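Local coordinates for protein ectonucleotide pyrophosphatase/phosphodiesterase family member 5 (Mus musculus, PDB 5VEO) that probably hydrolyses phosphodiester or pyrophosphate bonds in selected nucleotide-type substrates as a two-zinc ectoenzyme, seen here in an inactive form with AMP bound, at residues H46-N52 / A332-F338; V18-F24 / L171-D177; E72-I76 / F102-A106; H62-V66 / M124-A128. The protein carries 1 engineered substitution. All coordinates share one frame; numbering follows the deposited sequence.

Contact 1. Residues H46-N52 / A332-F338; sequences HVNQVTN and AEMHPIF. With EDO (1,2-ethanediol), chain K.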
# COMPACT_ATOMS: atom_id res chain seq x y z
N HIS A 46 -6.78 -8.31 -15.94
CA HIS A 46 -7.43 -7.33 -15.08
C HIS A 46 -8.16 -8.10 -13.99
O HIS A 46 -8.84 -9.08 -14.30
CB HIS A 46 -8.40 -6.47 -15.92
CG HIS A 46 -9.19 -5.45 -15.16
ND1 HIS A 46 -10.44 -5.05 -15.57
CD2 HIS A 46 -8.92 -4.72 -14.04
CE1 HIS A 46 -10.92 -4.13 -14.74
NE2 HIS A 46 -10.01 -3.91 -13.81
N VAL A 47 -7.98 -7.71 -12.73
CA VAL A 47 -8.68 -8.33 -11.61
C VAL A 47 -9.63 -7.29 -11.02
O VAL A 47 -9.19 -6.22 -10.60
CB VAL A 47 -7.69 -8.84 -10.54
CG1 VAL A 47 -8.46 -9.41 -9.35
CG2 VAL A 47 -6.76 -9.93 -11.14
N ASN A 48 -10.93 -7.62 -10.96
CA ASN A 48 -11.91 -6.64 -10.48
C ASN A 48 -11.70 -6.26 -9.01
O ASN A 48 -11.73 -5.07 -8.67
CB ASN A 48 -13.33 -7.18 -10.65
CG ASN A 48 -13.84 -7.07 -12.06
OD1 ASN A 48 -13.36 -6.27 -12.86
ND2 ASN A 48 -14.89 -7.85 -12.35
N GLN A 49 -11.59 -7.25 -8.12
CA GLN A 49 -11.64 -7.03 -6.68
C GLN A 49 -10.42 -7.65 -6.01
O GLN A 49 -10.35 -8.86 -5.79
CB GLN A 49 -12.93 -7.60 -6.07
CG GLN A 49 -14.13 -6.73 -6.38
CD GLN A 49 -14.06 -5.34 -5.72
OE1 GLN A 49 -14.10 -5.21 -4.50
NE2 GLN A 49 -13.93 -4.32 -6.53
N VAL A 50 -9.49 -6.77 -5.65
CA VAL A 50 -8.27 -7.10 -4.94
C VAL A 50 -8.49 -6.80 -3.48
O VAL A 50 -8.67 -5.63 -3.10
CB VAL A 50 -7.08 -6.29 -5.45
CG1 VAL A 50 -5.80 -6.61 -4.62
CG2 VAL A 50 -6.90 -6.50 -6.94
N THR A 51 -8.51 -7.83 -2.66
CA THR A 51 -8.55 -7.62 -1.22
C THR A 51 -7.14 -7.35 -0.74
O THR A 51 -6.28 -8.25 -0.76
CB THR A 51 -9.15 -8.82 -0.50
OG1 THR A 51 -10.49 -9.00 -0.94
CG2 THR A 51 -9.16 -8.57 0.98
N ASN A 52 -6.90 -6.12 -0.32
CA ASN A 52 -5.61 -5.69 0.20
C ASN A 52 -5.59 -5.98 1.70
O ASN A 52 -6.36 -6.83 2.18
CB ASN A 52 -5.36 -4.22 -0.19
CG ASN A 52 -6.47 -3.26 0.27
OD1 ASN A 52 -7.60 -3.66 0.59
ND2 ASN A 52 -6.15 -1.96 0.26
N ALA A 332 -15.22 -2.32 -0.42
CA ALA A 332 -14.87 -2.18 -1.83
C ALA A 332 -14.10 -0.90 -2.11
O ALA A 332 -13.17 -0.90 -2.94
CB ALA A 332 -16.13 -2.24 -2.69
N GLU A 333 -14.46 0.20 -1.43
CA GLU A 333 -13.80 1.47 -1.72
C GLU A 333 -12.33 1.46 -1.31
O GLU A 333 -11.57 2.31 -1.79
CB GLU A 333 -14.53 2.63 -1.05
CG GLU A 333 -15.88 2.90 -1.74
CD GLU A 333 -16.69 4.05 -1.23
OE1 GLU A 333 -16.16 4.93 -0.56
OE2 GLU A 333 -17.91 4.06 -1.53
N MET A 334 -11.92 0.53 -0.45
CA MET A 334 -10.51 0.42 -0.07
C MET A 334 -9.70 -0.42 -1.05
O MET A 334 -8.46 -0.46 -0.91
CB MET A 334 -10.40 -0.17 1.33
CG MET A 334 -10.89 0.75 2.42
SD MET A 334 -10.04 2.34 2.47
CE MET A 334 -11.18 3.38 1.63
N HIS A 335 -10.35 -1.03 -2.07
CA HIS A 335 -9.63 -1.98 -2.92
C HIS A 335 -8.93 -1.28 -4.09
O HIS A 335 -9.50 -0.39 -4.73
CB HIS A 335 -10.59 -3.03 -3.45
CG HIS A 335 -11.13 -3.91 -2.37
ND1 HIS A 335 -12.20 -4.75 -2.55
CD2 HIS A 335 -10.75 -4.06 -1.08
CE1 HIS A 335 -12.46 -5.38 -1.41
NE2 HIS A 335 -11.57 -4.99 -0.51
N PRO A 336 -7.70 -1.69 -4.39
CA PRO A 336 -6.93 -1.09 -5.47
C PRO A 336 -7.18 -1.75 -6.82
O PRO A 336 -7.56 -2.91 -6.91
CB PRO A 336 -5.49 -1.39 -5.05
CG PRO A 336 -5.61 -2.73 -4.39
CD PRO A 336 -6.93 -2.69 -3.65
N ILE A 337 -6.81 -1.02 -7.87
CA ILE A 337 -6.74 -1.60 -9.21
C ILE A 337 -5.67 -2.68 -9.26
O ILE A 337 -4.67 -2.65 -8.52
CB ILE A 337 -6.41 -0.56 -10.30
CG1 ILE A 337 -5.11 0.18 -9.94
CG2 ILE A 337 -7.58 0.30 -10.62
CD1 ILE A 337 -4.38 0.77 -11.10
N PHE A 338 -5.85 -3.61 -10.20
CA PHE A 338 -4.79 -4.54 -10.59
C PHE A 338 -4.95 -4.91 -12.06
O PHE A 338 -6.00 -5.42 -12.46
CB PHE A 338 -4.80 -5.81 -9.73
CG PHE A 338 -3.69 -6.77 -10.04
CD1 PHE A 338 -2.55 -6.80 -9.26
CD2 PHE A 338 -3.78 -7.63 -11.13
CE1 PHE A 338 -1.51 -7.68 -9.56
CE2 PHE A 338 -2.76 -8.50 -11.42
CZ PHE A 338 -1.62 -8.53 -10.63
C1 EDO K . -5.68 -9.97 2.03
O1 EDO K . -4.63 -9.93 1.03
C2 EDO K . -6.24 -11.38 2.30
O2 EDO K . -7.30 -11.33 3.30
O HOH W 1 -8.76 -3.67 -10.81
O HOH W 2 -9.95 -4.20 -6.63
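Val47 N donates to Phe338 O across 3.0 Å in a nearly straight bond (172° at the hydrogen), but the return half of this strand pairing is made by water. One molecule donates a hydrogen bond to Val47 O at 2.6 Å and accepts one from Phe338 N. A second water, 2.7 Å from Pro336 O, donates there and to Asn48 O and accepts from Val50 N, serving the backbone where the chain turns its corner at Asn48.

Beyond the corner His335 takes over. Its ND1 donates to Gln49 OE1 at 2.8 Å; the oxygen lies in the imidazole plane, whereas the nitrogen stands 45° out of the amide plane. A bend in the glutamine chain (chi2 -66°) turns OE1 back to this ring. NE2 is taken by Asn329 O, and Val50 O sits over one ring face, 3.1 Å from His335 CG. Asn52 ND2 makes a weak bond of 3.0 Å to Met334 O and another bond to Asp224 O, while its buried OD1 finds no partner in the model. Apolar contacts complete the interface: Val50 CG2 rests 3.6 Å from Phe338 CB, and its CG1 reaches Pro336 CG.

Two acceptors at the ring nitrogens of His335 and an oxygen over its face would probably favour the doubly protonated, cationic ring.

Contact 2. Residues V18-F24 / L171-D177; sequences VVSFDGF and LYWEEPD. With ZN (zinc ion), chain E; ZN (zinc ion), chain D; AMP (adenosine monophosphate), chain Q.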
# COMPACT_ATOMS: atom_id res chain seq x y z
N VAL A 18 6.83 -3.68 -11.43
CA VAL A 18 5.64 -3.42 -10.61
C VAL A 18 5.52 -1.92 -10.46
O VAL A 18 6.46 -1.25 -9.99
CB VAL A 18 5.72 -4.11 -9.24
CG1 VAL A 18 4.44 -3.83 -8.41
CG2 VAL A 18 5.96 -5.59 -9.39
N VAL A 19 4.37 -1.39 -10.84
CA VAL A 19 4.06 0.02 -10.72
C VAL A 19 2.95 0.18 -9.70
O VAL A 19 1.92 -0.48 -9.82
CB VAL A 19 3.63 0.62 -12.06
CG1 VAL A 19 3.35 2.10 -11.89
CG2 VAL A 19 4.69 0.37 -13.11
N SER A 20 3.15 1.09 -8.74
CA SER A 20 2.08 1.48 -7.80
C SER A 20 1.76 2.95 -8.02
O SER A 20 2.61 3.82 -7.82
CB SER A 20 2.47 1.25 -6.34
OG SER A 20 1.45 1.74 -5.51
N PHE A 21 0.53 3.21 -8.49
CA PHE A 21 -0.05 4.54 -8.46
C PHE A 21 -0.80 4.63 -7.15
O PHE A 21 -1.86 4.00 -7.00
CB PHE A 21 -0.97 4.80 -9.64
CG PHE A 21 -0.27 4.89 -10.95
CD1 PHE A 21 0.52 5.99 -11.24
CD2 PHE A 21 -0.42 3.91 -11.91
CE1 PHE A 21 1.16 6.09 -12.42
CE2 PHE A 21 0.23 4.02 -13.13
CZ PHE A 21 1.01 5.11 -13.38
N ASP A 22 -0.25 5.37 -6.20
CA ASP A 22 -0.78 5.33 -4.85
C ASP A 22 -2.26 5.75 -4.83
O ASP A 22 -2.63 6.76 -5.43
CB ASP A 22 0.06 6.25 -3.96
CG ASP A 22 -0.15 5.97 -2.48
OD1 ASP A 22 -1.34 5.96 -2.06
OD2 ASP A 22 0.85 5.72 -1.76
N GLY A 23 -3.09 4.98 -4.13
CA GLY A 23 -4.48 5.38 -3.91
C GLY A 23 -5.38 5.27 -5.12
O GLY A 23 -6.36 6.02 -5.23
N PHE A 24 -5.08 4.35 -6.02
CA PHE A 24 -5.85 4.20 -7.25
C PHE A 24 -6.93 3.16 -6.98
O PHE A 24 -6.74 1.95 -7.11
CB PHE A 24 -4.96 3.81 -8.43
CG PHE A 24 -5.57 4.10 -9.77
CD1 PHE A 24 -6.70 3.41 -10.22
CD2 PHE A 24 -5.05 5.10 -10.59
CE1 PHE A 24 -7.26 3.69 -11.46
CE2 PHE A 24 -5.61 5.37 -11.84
CZ PHE A 24 -6.72 4.66 -12.27
N LEU A 171 8.27 0.88 -9.36
CA LEU A 171 8.04 2.28 -9.70
C LEU A 171 6.84 2.76 -8.92
O LEU A 171 5.80 2.10 -8.91
CB LEU A 171 7.80 2.43 -11.21
CG LEU A 171 7.36 3.77 -11.76
CD1 LEU A 171 8.41 4.83 -11.51
CD2 LEU A 171 7.02 3.68 -13.26
N TYR A 172 6.98 3.91 -8.26
CA TYR A 172 5.96 4.45 -7.37
C TYR A 172 5.65 5.89 -7.76
O TYR A 172 6.56 6.67 -8.09
CB TYR A 172 6.44 4.36 -5.93
CG TYR A 172 5.57 5.03 -4.90
CD1 TYR A 172 4.39 4.43 -4.46
CD2 TYR A 172 5.91 6.26 -4.39
CE1 TYR A 172 3.59 5.05 -3.52
CE2 TYR A 172 5.12 6.88 -3.46
CZ TYR A 172 3.95 6.29 -3.04
OH TYR A 172 3.18 6.93 -2.11
N TRP A 173 4.36 6.23 -7.69
CA TRP A 173 3.89 7.60 -7.92
C TRP A 173 2.81 7.92 -6.89
O TRP A 173 2.02 7.04 -6.53
CB TRP A 173 3.34 7.74 -9.34
CG TRP A 173 2.97 9.13 -9.77
CD1 TRP A 173 1.74 9.57 -10.17
CD2 TRP A 173 3.84 10.27 -9.85
NE1 TRP A 173 1.79 10.90 -10.51
CE2 TRP A 173 3.07 11.35 -10.31
CE3 TRP A 173 5.19 10.47 -9.57
CZ2 TRP A 173 3.61 12.62 -10.49
CZ3 TRP A 173 5.74 11.72 -9.76
CH2 TRP A 173 4.94 12.79 -10.22
N GLU A 174 2.78 9.18 -6.41
CA GLU A 174 1.97 9.58 -5.26
C GLU A 174 0.52 9.93 -5.62
O GLU A 174 -0.30 10.13 -4.70
CB GLU A 174 2.61 10.77 -4.56
CG GLU A 174 3.97 10.47 -3.94
CD GLU A 174 5.15 10.47 -4.91
OE1 GLU A 174 6.26 10.06 -4.48
OE2 GLU A 174 4.98 10.92 -6.08
N GLU A 175 0.20 10.03 -6.90
CA GLU A 175 -1.17 10.24 -7.35
C GLU A 175 -1.78 8.92 -7.84
O GLU A 175 -1.06 8.08 -8.41
CB GLU A 175 -1.23 11.28 -8.46
CG GLU A 175 -0.92 12.69 -8.00
CD GLU A 175 -2.05 13.37 -7.21
OE1 GLU A 175 -2.90 12.68 -6.61
OE2 GLU A 175 -2.04 14.62 -7.18
N PRO A 176 -3.11 8.77 -7.67
CA PRO A 176 -4.10 9.78 -7.29
C PRO A 176 -4.41 9.92 -5.78
O PRO A 176 -5.36 10.60 -5.41
CB PRO A 176 -5.34 9.30 -8.05
CG PRO A 176 -5.23 7.83 -8.01
CD PRO A 176 -3.76 7.55 -8.18
N ASP A 177 -3.57 9.32 -4.93
CA ASP A 177 -3.75 9.44 -3.48
C ASP A 177 -3.76 10.89 -3.01
O ASP A 177 -4.64 11.31 -2.25
CB ASP A 177 -2.65 8.66 -2.76
CG ASP A 177 -2.79 8.70 -1.26
OD1 ASP A 177 -3.63 7.95 -0.72
OD2 ASP A 177 -2.03 9.46 -0.60
ZN ZN E . -1.47 5.01 -0.38
ZN ZN D . -3.21 8.36 1.32
P AMP Q . -0.75 6.87 2.27
O1P AMP Q . -0.89 5.91 3.41
O2P AMP Q . -1.65 8.10 2.46
O3P AMP Q . -1.00 6.23 0.91
O5' AMP Q . 0.76 7.41 2.23
C5' AMP Q . 1.29 7.90 0.99
C4' AMP Q . 2.24 9.05 1.16
O4' AMP Q . 3.48 8.54 1.64
C3' AMP Q . 2.58 9.75 -0.16
O3' AMP Q . 1.95 11.01 -0.23
C2' AMP Q . 4.10 9.91 -0.14
O2' AMP Q . 4.56 11.21 -0.39
C1' AMP Q . 4.49 9.43 1.24
N9 AMP Q . 5.75 8.74 1.27
C8 AMP Q . 6.07 7.58 0.66
N7 AMP Q . 7.35 7.24 0.95
C5 AMP Q . 7.83 8.23 1.76
C6 AMP Q . 9.10 8.52 2.45
N6 AMP Q . 10.14 7.67 2.32
N1 AMP Q . 9.19 9.63 3.19
C2 AMP Q . 8.17 10.50 3.34
N3 AMP Q . 6.98 10.30 2.76
C4 AMP Q . 6.78 9.20 1.96
O HOH W 3 -7.34 8.54 -4.57
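Tyr172 OH donates to Asp22 OD2 at 2.6 Å, the shortest hydrogen bond between the two segments. It meets the carboxylate on its anti side, 29° out of plane, while the oxygen itself lies at the edge of the tyrosine ring. The bond probably helps to hold the aspartate as a metal ligand: with CG anti to the backbone N (chi1 -163°), Asp22 OD1 reaches one zinc ion at 1.9 Å. Asp177 grips the second zinc ion through both oxygens, OD1 at 2.1 Å and OD2 at 2.5 Å. AMP spans the pair, O3P on the first metal and O2P on the second; Asp224 and His225 complete one site, His181 and His325 the other. This two-zinc arrangement belongs to the alkaline phosphatase superfamily.

Behind the site the strands run parallel, 8° apart, in a ladder that ends with Asp22 N on Trp173 O at 2.8 Å. The peptide before Pro176 is cis, and beyond it Asp177 N meets Asp22 O in a weak bond. Pro176 CD packs 3.7 Å from Phe24 CD2.

In the central sheet strand 16-21 lies between strands 168-173 and 218-222; helix 190-210 covers Phe21 and Phe24, and helix 149-160 packs on Leu171 and Trp173.

Contact 3. Residues E72-I76 / F102-A106; sequences ENHGI and FWEEA. With NAG (2-acetamido-2-deoxy-beta-D-glucopyranose), chain H.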
# COMPACT_ATOMS: atom_id res chain seq x y z
N GLU A 72 0.55 -8.21 10.63
CA GLU A 72 1.02 -8.68 11.92
C GLU A 72 2.30 -9.50 11.79
O GLU A 72 3.06 -9.60 12.76
CB GLU A 72 -0.06 -9.49 12.64
CG GLU A 72 -0.35 -10.87 12.03
CD GLU A 72 -1.54 -11.58 12.67
OE1 GLU A 72 -1.89 -12.68 12.19
OE2 GLU A 72 -2.13 -11.04 13.63
N ASN A 73 2.56 -10.08 10.61
CA ASN A 73 3.76 -10.86 10.35
C ASN A 73 4.91 -10.02 9.82
O ASN A 73 6.04 -10.20 10.26
CB ASN A 73 3.44 -11.99 9.37
CG ASN A 73 2.31 -12.87 9.86
OD1 ASN A 73 1.25 -12.91 9.27
ND2 ASN A 73 2.54 -13.53 10.97
N HIS A 74 4.68 -9.10 8.86
CA HIS A 74 5.84 -8.37 8.38
C HIS A 74 6.20 -7.17 9.24
O HIS A 74 7.30 -6.64 9.09
CB HIS A 74 5.70 -7.99 6.90
CG HIS A 74 4.57 -7.06 6.58
ND1 HIS A 74 4.37 -5.85 7.23
CD2 HIS A 74 3.64 -7.12 5.60
CE1 HIS A 74 3.35 -5.23 6.67
NE2 HIS A 74 2.88 -5.98 5.69
N GLY A 75 5.32 -6.74 10.16
CA GLY A 75 5.65 -5.78 11.19
C GLY A 75 5.48 -4.32 10.82
O GLY A 75 5.63 -3.46 11.70
N ILE A 76 5.17 -4.01 9.57
CA ILE A 76 4.87 -2.62 9.17
C ILE A 76 3.35 -2.49 9.28
O ILE A 76 2.60 -2.66 8.32
CB ILE A 76 5.40 -2.29 7.77
CG1 ILE A 76 6.92 -2.46 7.68
CG2 ILE A 76 5.01 -0.87 7.38
CD1 ILE A 76 7.73 -1.45 8.49
N PHE A 102 12.43 -1.63 12.15
CA PHE A 102 11.00 -1.66 11.86
C PHE A 102 10.66 -2.55 10.68
O PHE A 102 9.50 -2.93 10.54
CB PHE A 102 10.47 -0.24 11.62
CG PHE A 102 10.10 0.45 12.89
CD1 PHE A 102 8.91 0.16 13.52
CD2 PHE A 102 10.96 1.35 13.47
CE1 PHE A 102 8.56 0.78 14.71
CE2 PHE A 102 10.64 1.96 14.67
CZ PHE A 102 9.45 1.67 15.29
N TRP A 103 11.64 -2.89 9.84
CA TRP A 103 11.45 -3.64 8.60
C TRP A 103 11.88 -5.09 8.69
O TRP A 103 11.52 -5.90 7.82
CB TRP A 103 12.25 -2.95 7.48
CG TRP A 103 11.81 -1.55 7.24
CD1 TRP A 103 12.21 -0.43 7.91
CD2 TRP A 103 10.84 -1.12 6.29
NE1 TRP A 103 11.56 0.68 7.42
CE2 TRP A 103 10.70 0.28 6.43
CE3 TRP A 103 10.07 -1.79 5.33
CZ2 TRP A 103 9.84 1.01 5.63
CZ3 TRP A 103 9.21 -1.05 4.55
CH2 TRP A 103 9.10 0.33 4.70
N GLU A 104 12.68 -5.45 9.69
CA GLU A 104 13.43 -6.69 9.64
C GLU A 104 12.67 -7.90 10.20
O GLU A 104 13.26 -8.98 10.32
CB GLU A 104 14.77 -6.48 10.34
CG GLU A 104 15.67 -5.63 9.46
CD GLU A 104 16.97 -5.22 10.09
OE1 GLU A 104 17.07 -5.12 11.34
OE2 GLU A 104 17.92 -4.98 9.31
N GLU A 105 11.37 -7.77 10.49
CA GLU A 105 10.59 -8.97 10.77
C GLU A 105 10.26 -9.74 9.51
O GLU A 105 9.75 -10.87 9.59
CB GLU A 105 9.32 -8.60 11.55
CG GLU A 105 9.71 -7.89 12.84
CD GLU A 105 8.56 -7.44 13.70
OE1 GLU A 105 8.86 -6.91 14.80
OE2 GLU A 105 7.39 -7.61 13.33
N ALA A 106 10.55 -9.18 8.34
CA ALA A 106 10.36 -9.85 7.06
C ALA A 106 11.53 -9.51 6.16
O ALA A 106 12.42 -8.73 6.53
CB ALA A 106 9.03 -9.44 6.40
C1 NAG H . 1.08 -15.99 7.47
C2 NAG H . 0.35 -16.84 8.49
C3 NAG H . 1.21 -16.98 9.73
C4 NAG H . 2.61 -17.46 9.39
C5 NAG H . 3.22 -16.62 8.26
C6 NAG H . 4.52 -17.19 7.75
C7 NAG H . -2.10 -16.88 8.56
C8 NAG H . -3.33 -16.18 9.04
N2 NAG H . -0.94 -16.27 8.83
O3 NAG H . 0.58 -17.92 10.60
O4 NAG H . 3.44 -17.35 10.54
O5 NAG H . 2.32 -16.59 7.15
O6 NAG H . 4.41 -18.59 7.50
O7 NAG H . -2.15 -17.95 7.97
O HOH W 4 9.42 -5.60 10.43
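The C-terminal end of helix 71-74, where Gly75 breaks the helical path with a positive phi of 88°, packs against a type I turn running from Trp103 to Ala106. Ile76, just past the helix end, makes the main apolar contact. Its CD1 stands over the six-membered ring of Trp103, 3.9 Å from the centroid and 13° off the normal, a CH-pi contact over the face. The same methyl, Ile76 CD1, fits closely against Phe102 O at 3.1 Å.

His74 ND1 accepts from Ile76 N at 3.1 Å, with the donor nearly in the imidazole plane, while NE2 is bonded to Thr64 OG1; together these would hold the ring's rotation. CG lies between the backbone N and carbonyl carbon (chi1 63°), which swings the ring away from the turn and leaves His74 CB against Ala106 CB at 3.7 Å. One water ties the backbones together, donating to His74 O and Phe102 O, both at 2.7 Å, and accepting from Glu105 N. Glu105 reaches out extended, putting OE2 3.3 Å from Gly75 CA, where Asn296 ND2 also bonds it.

Helix 58-67 lies beside the contact: Tyr63 sets its ring edge-to-face with both His74 and Trp103, while Ile76 and Phe102 also touch Met81 of strand 80-83.

Contact 4. Residues H62-V66 / M124-A128; sequences HYTLV and MWPGA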
# COMPACT_ATOMS: atom_id res chain seq x y z
N HIS A 62 2.23 -1.73 0.75
CA HIS A 62 3.36 -1.92 -0.15
C HIS A 62 4.29 -3.00 0.39
O HIS A 62 4.83 -3.80 -0.39
CB HIS A 62 4.13 -0.61 -0.37
CG HIS A 62 3.43 0.38 -1.26
ND1 HIS A 62 2.60 1.36 -0.76
CD2 HIS A 62 3.46 0.57 -2.61
CE1 HIS A 62 2.15 2.11 -1.76
NE2 HIS A 62 2.66 1.65 -2.89
N TYR A 63 4.46 -3.10 1.72
CA TYR A 63 5.34 -4.15 2.21
C TYR A 63 4.70 -5.53 2.03
O TYR A 63 5.41 -6.51 1.76
CB TYR A 63 5.73 -3.90 3.67
CG TYR A 63 7.11 -4.47 4.06
CD1 TYR A 63 8.21 -4.36 3.21
CD2 TYR A 63 7.31 -5.05 5.31
CE1 TYR A 63 9.45 -4.84 3.58
CE2 TYR A 63 8.57 -5.53 5.69
CZ TYR A 63 9.63 -5.43 4.81
OH TYR A 63 10.90 -5.87 5.15
N THR A 64 3.37 -5.62 2.13
CA THR A 64 2.69 -6.87 1.79
C THR A 64 2.97 -7.27 0.34
O THR A 64 3.18 -8.46 0.05
CB THR A 64 1.19 -6.73 2.04
OG1 THR A 64 0.96 -6.75 3.45
CG2 THR A 64 0.39 -7.88 1.39
N LEU A 65 2.99 -6.32 -0.58
CA LEU A 65 3.19 -6.68 -1.98
C LEU A 65 4.55 -7.32 -2.20
O LEU A 65 4.69 -8.14 -3.11
CB LEU A 65 3.05 -5.44 -2.86
CG LEU A 65 1.64 -4.83 -2.96
CD1 LEU A 65 1.62 -3.68 -3.96
CD2 LEU A 65 0.58 -5.85 -3.31
N VAL A 66 5.55 -6.97 -1.39
CA VAL A 66 6.91 -7.46 -1.61
C VAL A 66 7.32 -8.52 -0.59
O VAL A 66 8.48 -8.99 -0.62
CB VAL A 66 7.94 -6.31 -1.67
CG1 VAL A 66 7.60 -5.38 -2.82
CG2 VAL A 66 8.03 -5.52 -0.34
N MET A 124 11.45 5.12 -5.98
CA MET A 124 10.62 5.76 -4.95
C MET A 124 9.64 4.80 -4.28
O MET A 124 8.76 5.25 -3.53
CB MET A 124 9.87 6.97 -5.49
CG MET A 124 10.79 7.96 -6.22
SD MET A 124 12.21 8.42 -5.21
CE MET A 124 12.88 9.76 -6.20
N TRP A 125 9.81 3.50 -4.46
CA TRP A 125 8.94 2.51 -3.82
C TRP A 125 9.12 2.54 -2.30
O TRP A 125 10.26 2.52 -1.82
CB TRP A 125 9.27 1.12 -4.35
CG TRP A 125 8.36 0.05 -3.84
CD1 TRP A 125 8.47 -0.66 -2.69
CD2 TRP A 125 7.19 -0.44 -4.50
NE1 TRP A 125 7.43 -1.56 -2.58
CE2 TRP A 125 6.64 -1.45 -3.69
CE3 TRP A 125 6.57 -0.13 -5.71
CZ2 TRP A 125 5.48 -2.15 -4.05
CZ3 TRP A 125 5.43 -0.81 -6.06
CH2 TRP A 125 4.90 -1.81 -5.23
N PRO A 126 8.04 2.55 -1.52
CA PRO A 126 8.16 2.57 -0.05
C PRO A 126 9.11 1.52 0.51
O PRO A 126 8.99 0.32 0.24
CB PRO A 126 6.72 2.34 0.40
CG PRO A 126 5.93 3.01 -0.65
CD PRO A 126 6.64 2.69 -1.94
N GLY A 127 10.05 1.97 1.34
CA GLY A 127 11.02 1.10 1.97
C GLY A 127 12.22 0.72 1.12
O GLY A 127 13.17 0.14 1.65
N ALA A 128 12.20 1.02 -0.18
CA ALA A 128 13.30 0.59 -1.04
C ALA A 128 14.59 1.36 -0.78
O ALA A 128 15.67 0.88 -1.15
CB ALA A 128 12.89 0.71 -2.51
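A type II turn from Trp125 to Ala128, closed by Ala128 N on Trp125 O at 3.0 Å, approaches the side of helix 58-67 with His62 and Pro126 CA atoms 6.6 Å apart. His62 meets both leading residues of the turn. Its edge points at the face of Trp125, a T-shaped pair with ring planes at 88° and His62 CD2 3.7 Å from Trp125 CZ2. Over one face of the same imidazole stands Pro126, whose CG is 3.8 Å from the His62 ring centroid in a CH-pi contact.

The turn follows strand 120-123 of the central sheet, so the contact sets the helix on the loop after that strand, near the AMP pocket. The helix starts at the engineered Ala58, whose N bonds the nucleotide and whose O is paired with His62 ND1. His62 NE2 is bonded to Ser20 OG, so polar partners at both nitrogens would fix the ring's rotation while carbon atoms meet its face and edge.

Trp125 reaches the helix because CG is anti to its backbone N (chi1 -175°). Leu65 CD1 touches the indole edge at Trp125 CH2, 4.0 Å away, and Val66 CG1 slides past to lie 3.8 Å from Trp125 NE1.

All four contacts are largely buried, but contact 3 lies farthest from the chain centre (about 14 Å, centre to centre). Contacts 1 and 2 reach the same central sheet. Contact 2 is a directly bonded parallel pair ending in metal ligands, whereas contact 1 closes its pairing partly through water; Ile337 N and Phe24 O, 3.1 Å apart, probably join them. Helix 58-67 supplies one side of contact 4 and packs beside contact 3; neither has direct hydrogen bonds between its segments, and both rely on apolar and ring packing, with a bridging water in contact 3. Contact 4 touches contact 2 on one side and contact 3 on another, linking the zinc site to the outer turn.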